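Local coordinates for amine oxidase domain-containing protein (Pyrococcus furiosus, PDB 3NRN) that binds adenosine monophosphate in a nucleotide pocket and, as a member of the flavin-containing amine oxidase family, probably acts as an oxidoreductase, at residues G52-I57 with G296-S301; E149-W154 with I286-G291; E268-N273 with A317-K322. All blocks are in the same frame, centred on the assembly; numbering follows the deposited sequence.

Interaction 1: G52-I57 with G296-S301; sequences GALHMI and GFNEPS
The carboxamide of N298 gives its N-H to the backbone carbonyl of L54, with N298 ND2 lying 3.2 Å from L54 O. The bond is bent, 146° at the hydrogen; the donor lies in the carbonyl plane of L54, while the oxygen sits slightly tilted from the amide plane of N298. The other branch of the amide faces carbon, N298 OD1 standing 3.7 Å from L54 CD1. From the opposite direction comes M56, a selenomethionine, whose SE is 3.9 Å from N298 ND2; with CG anti to the backbone N (chi1 -179°), its chain runs out extended before bending at chi3. Farther along, P300 meets the edge of the H55 ring near its plane, P300 CB being 4.0 Å from H55 ND1, a buried nitrogen with no polar partner in the model.

L54 is the centre of an inverse gamma turn, closed by a weak bond from H55 N to A53 O. This turn leads into strand 56-57, an outer strand of a three-stranded antiparallel sheet, whereas N298 ends strand 296-298 inside the seven-stranded mixed sheet. The contact thus ties the turn that leads into one sheet to a strand of the other. An alanine in place of N298 would leave L54 O without this donor and is likely to open a gap between L54 and M56.

Behind the first shell, M316 of strand 312-320 touches both L54 and N298, and L183 of strand 182-184 touches M56 and N298. The far nitrogen of the imidazole, H55 NE2, makes a weak hydrogen bond to L49 O.

Interaction 2: E149-W154 with I286-G291; sequences ESFAGW and IVFTPG
Helix 142-156 packs here on the seven-stranded mixed sheet, where S150, F151 and W154 meet I286, F288 and P290 of strand 286-288 and the loop after it. The short segments of helix and strand run 9.5 Å apart at closest approach, their directions at 125°, so aromatic side chains have to span the gap.

F288 does most of this work. Its edge is directed at the face of the six-membered ring of W154 in an offset edge-to-face pair, the planes at 81° and the centroids 6.0 Å apart. The same corner of the ring serves F151 as well: F288 CE1 is 3.8 Å from F151 CA and 4.0 Å from F151 CD1, reaching the edge of the F151 ring near its plane. These two phenylalanine side chains lie next to each other and point the same way. Since W154 follows F151 by nearly one helical turn, both helix residues can share the single phenylalanine of the strand.

I286 comes in on the same face of W154 as F288, its CD1 4.1 Å from W154 CH2. The CG1 branch of I286 lies between the backbone N and the carbonyl carbon (chi1 54°) and is extended beyond, which carries the terminal methyl to the indole. H318 adds a further edge-to-face pair with W154, and M56 also touches the indole.

At the other end of the contact S150 is pressed closely against the proline, S150 OG lying only 3.0 Å from P290 CA. The nitrogen of P290 has no hydrogen to offer, and S150 OG makes a weak hydrogen bond to S146 O within its own helix. A water accepts the N-H of G291 at 2.9 Å from G291 N and makes a weak bond to S150 OG.

Interaction 3: E268-N273 with A317-K322; sequences EGIKFN and AHMALK
The F272 ring meets the neighbouring strand with its edge: M319 CB lies in the ring plane, 3.9 Å from F272 CE2, and A317 O is also at the edge. W334 of helix 326-340 makes an edge-to-face pair with the same ring. The ladder beneath is antiparallel, strands 269-277 and 312-320 being neighbours in the seven-stranded mixed sheet.

F272 with A317 and I270 with M319 form its hydrogen-bonded pairs, each bonded in both directions. Of these four bonds, that from I270 N to M319 O is the shortest at 2.7 Å (164° at the hydrogen). Their side chains share the face beneath helix 326-340, where A329 touches I270 and M319; how the methyl of M319 meets I270 is doubtful. On the other face K271 forms a non-hydrogen-bonded pair with H318, and its NZ is hydrogen-bonded to G52 O and S50 O.

Beyond the strand, L321 puts CG anti to its own N (chi1 -178°), which opens its two methyls towards I270 and E268: L321 CD1 is 3.9 Å from I270 CD1, and L321 CD2 3.7 Å from E268 CB. L321 N bonds to E268 O from 39° above the carbonyl plane. A water links that oxygen to K322 N, 2.8 Å from the nitrogen.

How the interactions relate
All three contacts use the seven-stranded mixed sheet, yet with different chemistry. Interaction 3 is a ladder within it, held by backbone bonds, with a buried apolar face and a watered end at K322. Interaction 1, wholly buried, joins a neighbouring turn through one side-chain amide, while interaction 2 lays a helix on the sheet with aromatic rings and is partly exposed. Adjacent strands couple them: F297 O accepts from V287 N between interactions 1 and 2, and G296 O from H318 N between 1 and 3. K271 of interaction 3, whose side chain is about 8 Å from that of the AMP-binding R38, lies nearer the nucleotide site than interaction 2.

Interaction 1: G52-I57 with G296-S301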
ATOM      1  N   GLY A  52      -0.634   7.843  -5.223  1.00 35.99           N
ATOM      2  CA  GLY A  52       0.072   6.687  -4.692  1.00 33.12           C
ATOM      3  C   GLY A  52      -0.352   5.361  -5.304  1.00 29.12           C
ATOM      4  O   GLY A  52       0.059   5.020  -6.412  1.00 31.70           O
ATOM      5  N   ALA A  53      -1.172   4.606  -4.579  1.00 28.82           N
ATOM      6  CA  ALA A  53      -1.654   3.319  -5.067  1.00 30.51           C
ATOM      7  C   ALA A  53      -2.241   3.479  -6.469  1.00 29.94           C
ATOM      8  O   ALA A  53      -2.828   4.512  -6.798  1.00 25.30           O
ATOM      9  CB  ALA A  53      -2.706   2.755  -4.115  1.00 23.50           C
ATOM     10  N   LEU A  54      -2.095   2.444  -7.287  1.00 25.40           N
ATOM     11  CA  LEU A  54      -2.584   2.502  -8.659  1.00 26.62           C
ATOM     12  C   LEU A  54      -4.080   2.192  -8.799  1.00 30.93           C
ATOM     13  O   LEU A  54      -4.469   1.403  -9.665  1.00 28.62           O
ATOM     14  CB  LEU A  54      -1.766   1.543  -9.534  1.00 24.82           C
ATOM     15  CG  LEU A  54      -0.241   1.653  -9.476  1.00 24.19           C
ATOM     16  CD1 LEU A  54       0.359   0.704 -10.489  1.00 27.31           C
ATOM     17  CD2 LEU A  54       0.204   3.079  -9.764  1.00 29.93           C
ATOM     18  N   HIS A  55      -4.907   2.815  -7.953  1.00 26.00           N
ATOM     19  CA  HIS A  55      -6.359   2.611  -7.988  1.00 27.80           C
ATOM     20  C   HIS A  55      -6.661   1.130  -7.883  1.00 24.86           C
ATOM     21  O   HIS A  55      -7.647   0.637  -8.439  1.00 26.67           O
ATOM     22  CB  HIS A  55      -6.914   3.163  -9.304  1.00 31.25           C
ATOM     23  CG  HIS A  55      -6.761   4.645  -9.440  1.00 33.07           C
ATOM     24  ND1 HIS A  55      -6.509   5.263 -10.646  1.00 32.32           N
ATOM     25  CD2 HIS A  55      -6.817   5.633  -8.516  1.00 19.65           C
ATOM     26  CE1 HIS A  55      -6.413   6.567 -10.458  1.00 20.36           C
ATOM     27  NE2 HIS A  55      -6.597   6.817  -9.175  1.00 28.01           N
HETATM   28  N   MSE A  56      -5.802   0.430  -7.152  1.00 25.93           N
HETATM   29  CA  MSE A  56      -5.894  -1.014  -6.998  1.00 24.17           C
HETATM   30  C   MSE A  56      -5.568  -1.443  -5.566  1.00 27.62           C
HETATM   31  O   MSE A  56      -4.829  -0.766  -4.855  1.00 27.47           O
HETATM   32  CB  MSE A  56      -4.905  -1.650  -7.988  1.00 25.16           C
HETATM   33  CG  MSE A  56      -4.824  -3.175  -8.038  1.00 30.30           C
HETATM   34 SE   MSE A  56      -3.640  -3.730  -9.341  1.00 25.47          SE
HETATM   35  CE  MSE A  56      -2.176  -2.920  -8.802  1.00 25.21           C
ATOM     36  N   ILE A  57      -6.134  -2.567  -5.152  1.00 22.40           N
ATOM     37  CA  ILE A  57      -5.897  -3.119  -3.829  1.00 22.17           C
ATOM     38  C   ILE A  57      -5.191  -4.450  -4.093  1.00 25.11           C
ATOM     39  O   ILE A  57      -5.644  -5.233  -4.918  1.00 25.09           O
ATOM     40  CB  ILE A  57      -7.240  -3.318  -3.083  1.00 22.89           C
ATOM     41  CG1 ILE A  57      -7.924  -1.955  -2.915  1.00 15.57           C
ATOM     42  CG2 ILE A  57      -7.013  -3.993  -1.732  1.00 22.02           C
ATOM     43  CD1 ILE A  57      -9.320  -2.012  -2.304  1.00 27.29           C
ATOM     44  N   GLY A 296       6.234  -4.039 -13.083  1.00 23.93           N
ATOM     45  CA  GLY A 296       4.939  -4.480 -13.557  1.00 21.32           C
ATOM     46  C   GLY A 296       4.049  -3.296 -13.863  1.00 27.62           C
ATOM     47  O   GLY A 296       4.411  -2.151 -13.585  1.00 31.45           O
ATOM     48  N   PHE A 297       2.887  -3.558 -14.447  1.00 27.90           N
ATOM     49  CA  PHE A 297       1.964  -2.480 -14.763  1.00 24.52           C
ATOM     50  C   PHE A 297       0.527  -2.973 -14.779  1.00 26.12           C
ATOM     51  O   PHE A 297       0.276  -4.174 -14.865  1.00 23.73           O
ATOM     52  CB  PHE A 297       2.332  -1.836 -16.111  1.00 34.52           C
ATOM     53  CG  PHE A 297       2.247  -2.772 -17.292  1.00 35.50           C
ATOM     54  CD1 PHE A 297       1.028  -3.021 -17.920  1.00 32.53           C
ATOM     55  CD2 PHE A 297       3.393  -3.394 -17.785  1.00 41.54           C
ATOM     56  CE1 PHE A 297       0.949  -3.871 -19.021  1.00 30.65           C
ATOM     57  CE2 PHE A 297       3.327  -4.249 -18.887  1.00 35.90           C
ATOM     58  CZ  PHE A 297       2.099  -4.487 -19.507  1.00 35.32           C
ATOM     59  N   ASN A 298      -0.408  -2.035 -14.668  1.00 22.65           N
ATOM     60  CA  ASN A 298      -1.826  -2.357 -14.684  1.00 30.30           C
ATOM     61  C   ASN A 298      -2.548  -1.378 -15.606  1.00 33.62           C
ATOM     62  O   ASN A 298      -1.919  -0.500 -16.203  1.00 30.92           O
ATOM     63  CB  ASN A 298      -2.406  -2.299 -13.257  1.00 26.67           C
ATOM     64  CG  ASN A 298      -2.709  -0.876 -12.787  1.00 18.99           C
ATOM     65  OD1 ASN A 298      -2.079   0.085 -13.218  1.00 28.00           O
ATOM     66  ND2 ASN A 298      -3.675  -0.748 -11.881  1.00 24.55           N
ATOM     67  N   GLU A 299      -3.862  -1.538 -15.718  1.00 33.16           N
ATOM     68  CA  GLU A 299      -4.687  -0.684 -16.570  1.00 39.00           C
ATOM     69  C   GLU A 299      -5.973  -0.363 -15.804  1.00 38.55           C
ATOM     70  O   GLU A 299      -7.030  -0.937 -16.066  1.00 39.06           O
ATOM     71  CB  GLU A 299      -4.993  -1.431 -17.871  1.00 35.31           C
ATOM     72  CG  GLU A 299      -5.852  -0.685 -18.872  1.00 43.53           C
ATOM     73  CD  GLU A 299      -5.902  -1.398 -20.214  1.00 43.70           C
ATOM     74  OE1 GLU A 299      -5.152  -1.006 -21.133  1.00 47.96           O
ATOM     75  OE2 GLU A 299      -6.678  -2.364 -20.342  1.00 45.32           O
ATOM     76  N   PRO A 300      -5.893   0.581 -14.853  1.00 38.88           N
ATOM     77  CA  PRO A 300      -7.024   1.000 -14.016  1.00 38.30           C
ATOM     78  C   PRO A 300      -8.329   1.354 -14.728  1.00 38.70           C
ATOM     79  O   PRO A 300      -9.410   1.113 -14.190  1.00 34.75           O
ATOM     80  CB  PRO A 300      -6.445   2.168 -13.209  1.00 32.15           C
ATOM     81  CG  PRO A 300      -5.408   2.732 -14.121  1.00 35.11           C
ATOM     82  CD  PRO A 300      -4.752   1.499 -14.693  1.00 34.48           C
ATOM     83  N   SER A 301      -8.233   1.909 -15.933  1.00 37.86           N
ATOM     84  CA  SER A 301      -9.426   2.283 -16.691  1.00 32.76           C
ATOM     85  C   SER A 301     -10.144   1.059 -17.260  1.00 34.48           C
ATOM     86  O   SER A 301     -11.215   1.178 -17.852  1.00 35.43           O
ATOM     87  CB  SER A 301      -9.050   3.226 -17.835  1.00 41.61           C
ATOM     88  OG  SER A 301      -8.193   2.576 -18.755  1.00 38.63           O
TER

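Interaction 2: E149-W154 with I286-G291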
ATOM      1  N   GLU A 149      11.529 -11.506  -8.697  1.00 25.94           N
ATOM      2  CA  GLU A 149      12.253 -10.253  -8.508  1.00 23.30           C
ATOM      3  C   GLU A 149      11.299  -9.116  -8.867  1.00 25.42           C
ATOM      4  O   GLU A 149      11.316  -8.056  -8.242  1.00 28.76           O
ATOM      5  CB  GLU A 149      13.490 -10.203  -9.409  1.00 32.61           C
ATOM      6  CG  GLU A 149      14.376  -8.973  -9.215  1.00 39.91           C
ATOM      7  CD  GLU A 149      15.295  -9.070  -8.003  1.00 41.37           C
ATOM      8  OE1 GLU A 149      16.085  -8.124  -7.780  1.00 40.82           O
ATOM      9  OE2 GLU A 149      15.237 -10.086  -7.279  1.00 31.83           O
ATOM     10  N   SER A 150      10.468  -9.338  -9.882  1.00 25.02           N
ATOM     11  CA  SER A 150       9.493  -8.331 -10.283  1.00 29.61           C
ATOM     12  C   SER A 150       8.436  -8.219  -9.184  1.00 25.57           C
ATOM     13  O   SER A 150       8.023  -7.121  -8.812  1.00 25.47           O
ATOM     14  CB  SER A 150       8.834  -8.713 -11.607  1.00 28.80           C
ATOM     15  OG  SER A 150       9.768  -8.621 -12.663  1.00 44.70           O
ATOM     16  N   PHE A 151       8.008  -9.363  -8.664  1.00 25.56           N
ATOM     17  CA  PHE A 151       7.023  -9.374  -7.594  1.00 28.65           C
ATOM     18  C   PHE A 151       7.545  -8.555  -6.410  1.00 24.73           C
ATOM     19  O   PHE A 151       6.840  -7.699  -5.882  1.00 24.31           O
ATOM     20  CB  PHE A 151       6.750 -10.810  -7.133  1.00 21.81           C
ATOM     21  CG  PHE A 151       5.847 -10.893  -5.938  1.00 29.10           C
ATOM     22  CD1 PHE A 151       4.495 -10.582  -6.047  1.00 30.60           C
ATOM     23  CD2 PHE A 151       6.358 -11.228  -4.691  1.00 26.95           C
ATOM     24  CE1 PHE A 151       3.670 -10.600  -4.931  1.00 31.33           C
ATOM     25  CE2 PHE A 151       5.540 -11.248  -3.568  1.00 35.36           C
ATOM     26  CZ  PHE A 151       4.196 -10.934  -3.686  1.00 31.14           C
ATOM     27  N   ALA A 152       8.783  -8.827  -6.000  1.00 23.12           N
ATOM     28  CA  ALA A 152       9.399  -8.124  -4.878  1.00 26.10           C
ATOM     29  C   ALA A 152       9.495  -6.627  -5.153  1.00 28.54           C
ATOM     30  O   ALA A 152       9.268  -5.806  -4.260  1.00 27.87           O
ATOM     31  CB  ALA A 152      10.796  -8.703  -4.590  1.00 26.64           C
ATOM     32  N   GLY A 153       9.831  -6.269  -6.390  1.00 29.34           N
ATOM     33  CA  GLY A 153       9.935  -4.861  -6.734  1.00 23.82           C
ATOM     34  C   GLY A 153       8.578  -4.180  -6.688  1.00 28.30           C
ATOM     35  O   GLY A 153       8.428  -3.096  -6.131  1.00 20.46           O
ATOM     36  N   TRP A 154       7.576  -4.838  -7.258  1.00 24.72           N
ATOM     37  CA  TRP A 154       6.226  -4.297  -7.299  1.00 24.84           C
ATOM     38  C   TRP A 154       5.556  -4.240  -5.920  1.00 28.01           C
ATOM     39  O   TRP A 154       5.137  -3.172  -5.467  1.00 25.69           O
ATOM     40  CB  TRP A 154       5.376  -5.130  -8.260  1.00 28.63           C
ATOM     41  CG  TRP A 154       3.999  -4.605  -8.468  1.00 42.80           C
ATOM     42  CD1 TRP A 154       3.635  -3.523  -9.214  1.00 38.20           C
ATOM     43  CD2 TRP A 154       2.794  -5.126  -7.899  1.00 53.93           C
ATOM     44  NE1 TRP A 154       2.278  -3.335  -9.145  1.00 52.59           N
ATOM     45  CE2 TRP A 154       1.736  -4.306  -8.342  1.00 64.29           C
ATOM     46  CE3 TRP A 154       2.507  -6.209  -7.053  1.00 57.60           C
ATOM     47  CZ2 TRP A 154       0.403  -4.535  -7.968  1.00 64.90           C
ATOM     48  CZ3 TRP A 154       1.181  -6.437  -6.679  1.00 56.66           C
ATOM     49  CH2 TRP A 154       0.148  -5.601  -7.137  1.00 63.59           C
ATOM     50  N   ILE A 286      -2.991  -7.460 -13.763  1.00 33.47           N
ATOM     51  CA  ILE A 286      -1.696  -6.815 -13.600  1.00 33.71           C
ATOM     52  C   ILE A 286      -0.710  -7.633 -14.420  1.00 30.82           C
ATOM     53  O   ILE A 286      -0.882  -8.841 -14.579  1.00 32.52           O
ATOM     54  CB  ILE A 286      -1.224  -6.800 -12.135  1.00 35.89           C
ATOM     55  CG1 ILE A 286      -1.251  -8.215 -11.561  1.00 41.02           C
ATOM     56  CG2 ILE A 286      -2.086  -5.855 -11.324  1.00 39.81           C
ATOM     57  CD1 ILE A 286      -0.765  -8.301 -10.130  1.00 40.80           C
ATOM     58  N   VAL A 287       0.315  -6.979 -14.947  1.00 31.40           N
ATOM     59  CA  VAL A 287       1.313  -7.681 -15.740  1.00 29.10           C
ATOM     60  C   VAL A 287       2.702  -7.521 -15.145  1.00 21.54           C
ATOM     61  O   VAL A 287       3.221  -6.411 -15.058  1.00 28.20           O
ATOM     62  CB  VAL A 287       1.351  -7.162 -17.197  1.00 29.82           C
ATOM     63  CG1 VAL A 287       2.406  -7.931 -17.996  1.00 27.06           C
ATOM     64  CG2 VAL A 287      -0.020  -7.309 -17.838  1.00 27.11           C
ATOM     65  N   PHE A 288       3.293  -8.634 -14.727  1.00 23.70           N
ATOM     66  CA  PHE A 288       4.637  -8.611 -14.172  1.00 29.27           C
ATOM     67  C   PHE A 288       5.610  -8.512 -15.343  1.00 31.12           C
ATOM     68  O   PHE A 288       5.371  -9.095 -16.398  1.00 31.89           O
ATOM     69  CB  PHE A 288       4.889  -9.879 -13.360  1.00 26.14           C
ATOM     70  CG  PHE A 288       4.164  -9.900 -12.053  1.00 33.56           C
ATOM     71  CD1 PHE A 288       4.637  -9.159 -10.975  1.00 33.98           C
ATOM     72  CD2 PHE A 288       2.978 -10.618 -11.906  1.00 31.30           C
ATOM     73  CE1 PHE A 288       3.938  -9.129  -9.766  1.00 35.99           C
ATOM     74  CE2 PHE A 288       2.272 -10.595 -10.703  1.00 30.88           C
ATOM     75  CZ  PHE A 288       2.754  -9.847  -9.631  1.00 30.34           C
ATOM     76  N   THR A 289       6.700  -7.777 -15.158  1.00 29.98           N
ATOM     77  CA  THR A 289       7.670  -7.592 -16.230  1.00 26.86           C
ATOM     78  C   THR A 289       9.078  -8.049 -15.857  1.00 29.18           C
ATOM     79  O   THR A 289      10.006  -7.245 -15.778  1.00 29.34           O
ATOM     80  CB  THR A 289       7.719  -6.112 -16.657  1.00 30.58           C
ATOM     81  OG1 THR A 289       8.066  -5.305 -15.524  1.00 29.80           O
ATOM     82  CG2 THR A 289       6.351  -5.662 -17.181  1.00 24.71           C
ATOM     83  N   PRO A 290       9.254  -9.354 -15.625  1.00 25.30           N
ATOM     84  CA  PRO A 290      10.580  -9.862 -15.266  1.00 30.11           C
ATOM     85  C   PRO A 290      11.617  -9.476 -16.323  1.00 36.01           C
ATOM     86  O   PRO A 290      11.352  -9.558 -17.523  1.00 36.99           O
ATOM     87  CB  PRO A 290      10.360 -11.372 -15.187  1.00 31.95           C
ATOM     88  CG  PRO A 290       9.268 -11.605 -16.206  1.00 33.47           C
ATOM     89  CD  PRO A 290       8.322 -10.460 -15.918  1.00 27.71           C
ATOM     90  N   GLY A 291      12.786  -9.036 -15.871  1.00 36.09           N
ATOM     91  CA  GLY A 291      13.834  -8.656 -16.799  1.00 37.54           C
ATOM     92  C   GLY A 291      13.962  -7.165 -17.041  1.00 32.70           C
ATOM     93  O   GLY A 291      15.018  -6.710 -17.458  1.00 34.18           O
TER
HETATM   94  O   HOH W   1      13.098  -9.501 -12.995  1.00 32.54           O

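Interaction 3: E268-N273 with A317-K322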
ATOM      1  N   GLU A 268      12.460   4.121  -2.284  1.00 43.23           N
ATOM      2  CA  GLU A 268      11.800   4.903  -3.319  1.00 39.05           C
ATOM      3  C   GLU A 268      11.258   4.091  -4.485  1.00 36.39           C
ATOM      4  O   GLU A 268      11.704   2.974  -4.757  1.00 32.19           O
ATOM      5  CB  GLU A 268      12.739   5.976  -3.872  1.00 48.32           C
ATOM      6  CG  GLU A 268      12.833   7.238  -3.036  1.00 60.43           C
ATOM      7  CD  GLU A 268      14.050   7.249  -2.141  1.00 67.69           C
ATOM      8  OE1 GLU A 268      15.173   7.100  -2.671  1.00 76.63           O
ATOM      9  OE2 GLU A 268      13.886   7.410  -0.913  1.00 67.81           O
ATOM     10  N   GLY A 269      10.291   4.683  -5.176  1.00 33.69           N
ATOM     11  CA  GLY A 269       9.685   4.045  -6.327  1.00 33.86           C
ATOM     12  C   GLY A 269       9.305   5.088  -7.363  1.00 30.66           C
ATOM     13  O   GLY A 269       9.186   6.276  -7.058  1.00 25.13           O
ATOM     14  N   ILE A 270       9.127   4.647  -8.601  1.00 24.56           N
ATOM     15  CA  ILE A 270       8.746   5.552  -9.663  1.00 22.53           C
ATOM     16  C   ILE A 270       7.497   5.013 -10.329  1.00 26.24           C
ATOM     17  O   ILE A 270       7.392   3.816 -10.602  1.00 25.08           O
ATOM     18  CB  ILE A 270       9.877   5.717 -10.724  1.00 25.16           C
ATOM     19  CG1 ILE A 270      11.112   6.349 -10.074  1.00 30.13           C
ATOM     20  CG2 ILE A 270       9.392   6.598 -11.874  1.00 25.23           C
ATOM     21  CD1 ILE A 270      12.210   6.740 -11.043  1.00 30.40           C
ATOM     22  N   LYS A 271       6.543   5.906 -10.561  1.00 24.03           N
ATOM     23  CA  LYS A 271       5.289   5.554 -11.204  1.00 29.13           C
ATOM     24  C   LYS A 271       5.223   6.208 -12.574  1.00 27.94           C
ATOM     25  O   LYS A 271       5.532   7.389 -12.727  1.00 33.80           O
ATOM     26  CB  LYS A 271       4.109   6.024 -10.356  1.00 31.33           C
ATOM     27  CG  LYS A 271       3.514   4.952  -9.459  1.00 34.20           C
ATOM     28  CD  LYS A 271       2.557   5.553  -8.444  1.00 39.46           C
ATOM     29  CE  LYS A 271       1.460   6.379  -9.105  1.00 35.01           C
ATOM     30  NZ  LYS A 271       0.704   7.156  -8.077  1.00 38.34           N
ATOM     31  N   PHE A 272       4.827   5.426 -13.567  1.00 28.87           N
ATOM     32  CA  PHE A 272       4.708   5.916 -14.930  1.00 27.79           C
ATOM     33  C   PHE A 272       3.247   5.898 -15.343  1.00 25.93           C
ATOM     34  O   PHE A 272       2.598   4.856 -15.328  1.00 34.68           O
ATOM     35  CB  PHE A 272       5.531   5.034 -15.876  1.00 20.34           C
ATOM     36  CG  PHE A 272       7.013   5.120 -15.640  1.00 33.20           C
ATOM     37  CD1 PHE A 272       7.784   6.060 -16.314  1.00 34.29           C
ATOM     38  CD2 PHE A 272       7.633   4.289 -14.709  1.00 32.62           C
ATOM     39  CE1 PHE A 272       9.152   6.174 -16.067  1.00 33.05           C
ATOM     40  CE2 PHE A 272       9.000   4.395 -14.454  1.00 30.78           C
ATOM     41  CZ  PHE A 272       9.761   5.340 -15.134  1.00 30.29           C
ATOM     42  N   ASN A 273       2.728   7.064 -15.695  1.00 27.21           N
ATOM     43  CA  ASN A 273       1.344   7.181 -16.132  1.00 29.36           C
ATOM     44  C   ASN A 273       1.416   7.326 -17.652  1.00 28.10           C
ATOM     45  O   ASN A 273       1.932   8.320 -18.156  1.00 35.41           O
ATOM     46  CB  ASN A 273       0.707   8.412 -15.485  1.00 24.46           C
ATOM     47  CG  ASN A 273       0.746   8.356 -13.957  1.00 31.48           C
ATOM     48  OD1 ASN A 273      -0.036   7.642 -13.335  1.00 30.84           O
ATOM     49  ND2 ASN A 273       1.670   9.100 -13.354  1.00 21.84           N
ATOM     50  N   ALA A 317       2.534   2.059 -14.582  1.00 29.45           N
ATOM     51  CA  ALA A 317       3.619   1.118 -14.349  1.00 25.21           C
ATOM     52  C   ALA A 317       4.370   1.509 -13.089  1.00 25.08           C
ATOM     53  O   ALA A 317       4.538   2.693 -12.792  1.00 23.81           O
ATOM     54  CB  ALA A 317       4.576   1.099 -15.541  1.00 24.26           C
ATOM     55  N   HIS A 318       4.833   0.501 -12.363  1.00 24.61           N
ATOM     56  CA  HIS A 318       5.561   0.700 -11.117  1.00 24.31           C
ATOM     57  C   HIS A 318       7.003   0.255 -11.283  1.00 24.00           C
ATOM     58  O   HIS A 318       7.270  -0.789 -11.870  1.00 21.17           O
ATOM     59  CB  HIS A 318       4.893  -0.111 -10.000  1.00 25.52           C
ATOM     60  CG  HIS A 318       5.654  -0.122  -8.709  1.00 27.70           C
ATOM     61  ND1 HIS A 318       6.796  -0.871  -8.522  1.00 34.33           N
ATOM     62  CD2 HIS A 318       5.427   0.514  -7.536  1.00 31.24           C
ATOM     63  CE1 HIS A 318       7.237  -0.700  -7.289  1.00 25.94           C
ATOM     64  NE2 HIS A 318       6.423   0.137  -6.669  1.00 31.32           N
HETATM   65  N   MSE A 319       7.928   1.055 -10.763  1.00 26.17           N
HETATM   66  CA  MSE A 319       9.346   0.737 -10.839  1.00 22.30           C
HETATM   67  C   MSE A 319       9.970   0.978  -9.473  1.00 25.55           C
HETATM   68  O   MSE A 319       9.893   2.084  -8.940  1.00 23.98           O
HETATM   69  CB  MSE A 319      10.058   1.628 -11.880  1.00 25.40           C
HETATM   70  CG  MSE A 319      11.584   1.391 -11.999  1.00 31.97           C
HETATM   71 SE   MSE A 319      12.568   2.699 -12.855  1.00 20.84          SE
HETATM   72  CE  MSE A 319      12.975   3.706 -11.510  1.00 46.24           C
ATOM     73  N   ALA A 320      10.564  -0.061  -8.897  1.00 20.84           N
ATOM     74  CA  ALA A 320      11.250   0.085  -7.620  1.00 21.35           C
ATOM     75  C   ALA A 320      12.548   0.816  -7.989  1.00 28.63           C
ATOM     76  O   ALA A 320      13.304   0.353  -8.846  1.00 23.71           O
ATOM     77  CB  ALA A 320      11.553  -1.289  -7.027  1.00 18.45           C
ATOM     78  N   LEU A 321      12.808   1.959  -7.367  1.00 22.72           N
ATOM     79  CA  LEU A 321      14.013   2.712  -7.711  1.00 27.35           C
ATOM     80  C   LEU A 321      15.312   2.078  -7.213  1.00 28.89           C
ATOM     81  O   LEU A 321      16.310   2.040  -7.936  1.00 23.91           O
ATOM     82  CB  LEU A 321      13.914   4.144  -7.181  1.00 31.68           C
ATOM     83  CG  LEU A 321      15.100   5.059  -7.508  1.00 34.64           C
ATOM     84  CD1 LEU A 321      15.239   5.227  -9.012  1.00 35.03           C
ATOM     85  CD2 LEU A 321      14.890   6.405  -6.841  1.00 35.88           C
ATOM     86  N   LYS A 322      15.294   1.575  -5.984  1.00 23.12           N
ATOM     87  CA  LYS A 322      16.482   0.976  -5.395  1.00 18.58           C
ATOM     88  C   LYS A 322      17.547   2.071  -5.370  1.00 26.35           C
ATOM     89  O   LYS A 322      17.266   3.183  -4.918  1.00 23.78           O
ATOM     90  CB  LYS A 322      16.920  -0.235  -6.231  1.00 26.35           C
ATOM     91  CG  LYS A 322      15.794  -1.266  -6.375  1.00 35.05           C
ATOM     92  CD  LYS A 322      16.214  -2.536  -7.108  1.00 25.80           C
ATOM     93  CE  LYS A 322      15.067  -3.545  -7.123  1.00 24.17           C
ATOM     94  NZ  LYS A 322      15.421  -4.838  -7.783  1.00 27.47           N
TER
HETATM   95  O   HOH W   2      13.312   1.061  -4.079  1.00 25.19           O
HETATM   96  O   HOH W   3      15.270   3.687  -3.095  1.00 40.46           O